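Local coordinates for TRAP solute Binding Protein (PDB 5I7I) that binds 3-hydroxybenzoate and probably delivers such aromatic acids to a TRAP transporter as its extracytoplasmic solute-binding protein, at residues F29-P34 against I87-A92. Residues are numbered along the deposited sequence; the frame is centred on the assembly and turned at random.
Sequences FHSFPP and IVWTVA. With 3HB (3-hydroxybenzoic acid), chain C.
F32 CZ lies 3.8 Å from W89 CZ3, the two ring planes inclined at 37°, while P33 CG meets the same indole carbon. From that corner the indole rim continues to CH2, which stands 3.8 Å from C5 of the bound 3-hydroxybenzoate. The F32 rim also touches V91 CG2, which approaches the ligand in turn, so F32 backs both pocket residues of 87-92, W89 and V91. Deeper in, S31 turns its hydroxyl anti to the backbone N (chi1 -168°) and donates it to W89 O at 2.7 Å from OG; S31 OG also lies at the indole edge, 3.5 Å from CE3. This side-chain bond adds to the parallel pairing of F29 with I87 and H30 with V88, which includes the hydrogen bond from H30 N to I87 O (2.9 Å). F29 lies alongside W89, its CD1-CE1-CZ edge spanning the backbone of 87-92 from I87 CG2, 3.6 Å from CD1, to W89 CB, 3.8 Å from CZ. An alanine at F29 would remove both rim contacts and is likely to open a gap beside the root of the tryptophan side chain. The pair illustrates how one strand can carry pocket residues while its parallel neighbour and the following loop pack beside them: strand 25-31 runs between 59-64 and 87-91, helix 38-54 packs on the F29 and W89 side, helix 76-82 covers H30 and V88, and strand 237-243 flanks 87-91, bringing F238 against W89.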
loop_
_atom_site.group_PDB
_atom_site.type_symbol
_atom_site.label_atom_id
_atom_site.label_comp_id
_atom_site.label_asym_id
_atom_site.label_seq_id
_atom_site.Cartn_x
_atom_site.Cartn_y
_atom_site.Cartn_z
ATOM N N PHE A 29 6.641 18.214 1.227
ATOM C CA PHE A 29 6.142 16.852 1.242
ATOM C C PHE A 29 4.886 16.778 2.098
ATOM O O PHE A 29 4.873 17.269 3.231
ATOM C CB PHE A 29 7.185 15.893 1.812
ATOM C CG PHE A 29 6.641 14.523 2.103
ATOM C CD1 PHE A 29 6.560 13.549 1.109
ATOM C CD2 PHE A 29 6.152 14.214 3.364
ATOM C CE1 PHE A 29 6.025 12.316 1.393
ATOM C CE2 PHE A 29 5.613 12.976 3.630
ATOM C CZ PHE A 29 5.555 12.038 2.645
ATOM N N HIS A 30 3.859 16.111 1.581
ATOM C CA HIS A 30 2.593 15.982 2.290
ATOM C C HIS A 30 2.161 14.518 2.328
ATOM O O HIS A 30 2.277 13.808 1.327
ATOM C CB HIS A 30 1.525 16.833 1.582
ATOM C CG HIS A 30 0.376 17.206 2.456
ATOM N ND1 HIS A 30 -0.859 17.534 1.954
ATOM C CD2 HIS A 30 0.281 17.348 3.800
ATOM C CE1 HIS A 30 -1.667 17.857 2.944
ATOM N NE2 HIS A 30 -1.003 17.739 4.081
ATOM N N SER A 31 1.659 14.059 3.477
ATOM C CA SER A 31 1.109 12.713 3.567
ATOM C C SER A 31 0.143 12.649 4.738
ATOM O O SER A 31 0.050 13.574 5.548
ATOM C CB SER A 31 2.226 11.688 3.689
ATOM O OG SER A 31 1.739 10.378 3.499
ATOM N N PHE A 32 -0.571 11.524 4.833
ATOM C CA PHE A 32 -1.644 11.364 5.814
ATOM C C PHE A 32 -1.239 10.692 7.130
ATOM O O PHE A 32 -1.835 11.029 8.161
ATOM C CB PHE A 32 -2.872 10.647 5.223
ATOM C CG PHE A 32 -2.611 9.233 4.787
ATOM C CD1 PHE A 32 -2.729 8.171 5.677
ATOM C CD2 PHE A 32 -2.258 8.966 3.488
ATOM C CE1 PHE A 32 -2.460 6.866 5.264
ATOM C CE2 PHE A 32 -1.993 7.678 3.076
ATOM C CZ PHE A 32 -2.098 6.623 3.958
ATOM N N PRO A 33 -0.309 9.735 7.173
ATOM C CA PRO A 33 -0.009 9.112 8.469
ATOM C C PRO A 33 0.629 10.113 9.410
ATOM O O PRO A 33 1.241 11.093 8.960
ATOM C CB PRO A 33 0.987 7.987 8.114
ATOM C CG PRO A 33 0.793 7.738 6.683
ATOM C CD PRO A 33 0.497 9.099 6.113
ATOM N N PRO A 34 0.533 9.892 10.717
ATOM C CA PRO A 34 1.249 10.755 11.656
ATOM C C PRO A 34 2.754 10.532 11.575
ATOM O O PRO A 34 3.253 9.545 11.009
ATOM C CB PRO A 34 0.687 10.330 13.014
ATOM C CG PRO A 34 0.285 8.906 12.811
ATOM C CD PRO A 34 -0.247 8.855 11.409
ATOM N N ILE A 87 5.750 16.826 -3.179
ATOM C CA ILE A 87 5.955 15.382 -3.040
ATOM C C ILE A 87 4.861 14.841 -2.135
ATOM O O ILE A 87 4.497 15.478 -1.140
ATOM C CB ILE A 87 7.334 15.033 -2.428
ATOM C CG1 ILE A 87 8.473 15.730 -3.175
ATOM C CG2 ILE A 87 7.556 13.508 -2.396
ATOM C CD1 ILE A 87 9.813 15.572 -2.484
ATOM N N VAL A 88 4.344 13.654 -2.464
ATOM C CA VAL A 88 3.422 12.953 -1.580
ATOM C C VAL A 88 3.790 11.486 -1.495
ATOM O O VAL A 88 4.407 10.913 -2.392
ATOM C CB VAL A 88 1.940 13.097 -1.965
ATOM C CG1 VAL A 88 1.561 14.569 -1.998
ATOM C CG2 VAL A 88 1.664 12.415 -3.279
ATOM N N TRP A 89 3.377 10.882 -0.375
ATOM C CA TRP A 89 3.298 9.435 -0.220
ATOM C C TRP A 89 1.847 9.111 0.075
ATOM O O TRP A 89 1.242 9.710 0.968
ATOM C CB TRP A 89 4.206 8.950 0.908
ATOM C CG TRP A 89 4.214 7.444 1.088
ATOM C CD1 TRP A 89 5.087 6.572 0.534
ATOM C CD2 TRP A 89 3.332 6.667 1.901
ATOM N NE1 TRP A 89 4.798 5.292 0.927
ATOM C CE2 TRP A 89 3.726 5.324 1.770
ATOM C CE3 TRP A 89 2.250 6.970 2.722
ATOM C CZ2 TRP A 89 3.085 4.288 2.442
ATOM C CZ3 TRP A 89 1.598 5.943 3.366
ATOM C CH2 TRP A 89 2.016 4.621 3.225
ATOM N N THR A 90 1.271 8.187 -0.690
ATOM C CA THR A 90 -0.130 7.878 -0.469
ATOM C C THR A 90 -0.438 6.457 -0.930
ATOM O O THR A 90 0.435 5.732 -1.400
ATOM C CB THR A 90 -0.998 8.923 -1.170
ATOM O OG1 THR A 90 -2.348 8.728 -0.742
ATOM C CG2 THR A 90 -0.899 8.810 -2.684
ATOM N N VAL A 91 -1.703 6.068 -0.765
ATOM C CA VAL A 91 -2.224 4.783 -1.233
ATOM C C VAL A 91 -2.975 5.038 -2.533
ATOM O O VAL A 91 -3.909 5.842 -2.555
ATOM C CB VAL A 91 -3.147 4.136 -0.183
ATOM C CG1 VAL A 91 -3.791 2.866 -0.708
ATOM C CG2 VAL A 91 -2.379 3.787 1.114
ATOM N N ALA A 92 -2.575 4.360 -3.615
ATOM C CA ALA A 92 -3.158 4.629 -4.929
ATOM C C ALA A 92 -4.670 4.476 -4.904
ATOM O O ALA A 92 -5.409 5.324 -5.419
ATOM C CB ALA A 92 -2.578 3.668 -5.963
HETATM C "C1'" 3HB C . -3.963 1.029 4.518
HETATM O "O1'" 3HB C . -4.377 -0.149 4.668
HETATM O "O2'" 3HB C . -4.761 1.940 4.175
HETATM C C1 3HB C . -2.512 1.383 4.812
HETATM C C2 3HB C . -1.595 0.358 5.038
HETATM C C3 3HB C . -0.283 0.656 5.313
HETATM C C4 3HB C . 0.126 1.960 5.397
HETATM C C5 3HB C . -0.786 2.987 5.168
HETATM C C6 3HB C . -2.106 2.705 4.881
HETATM O O3 3HB C . 0.606 -0.372 5.529
#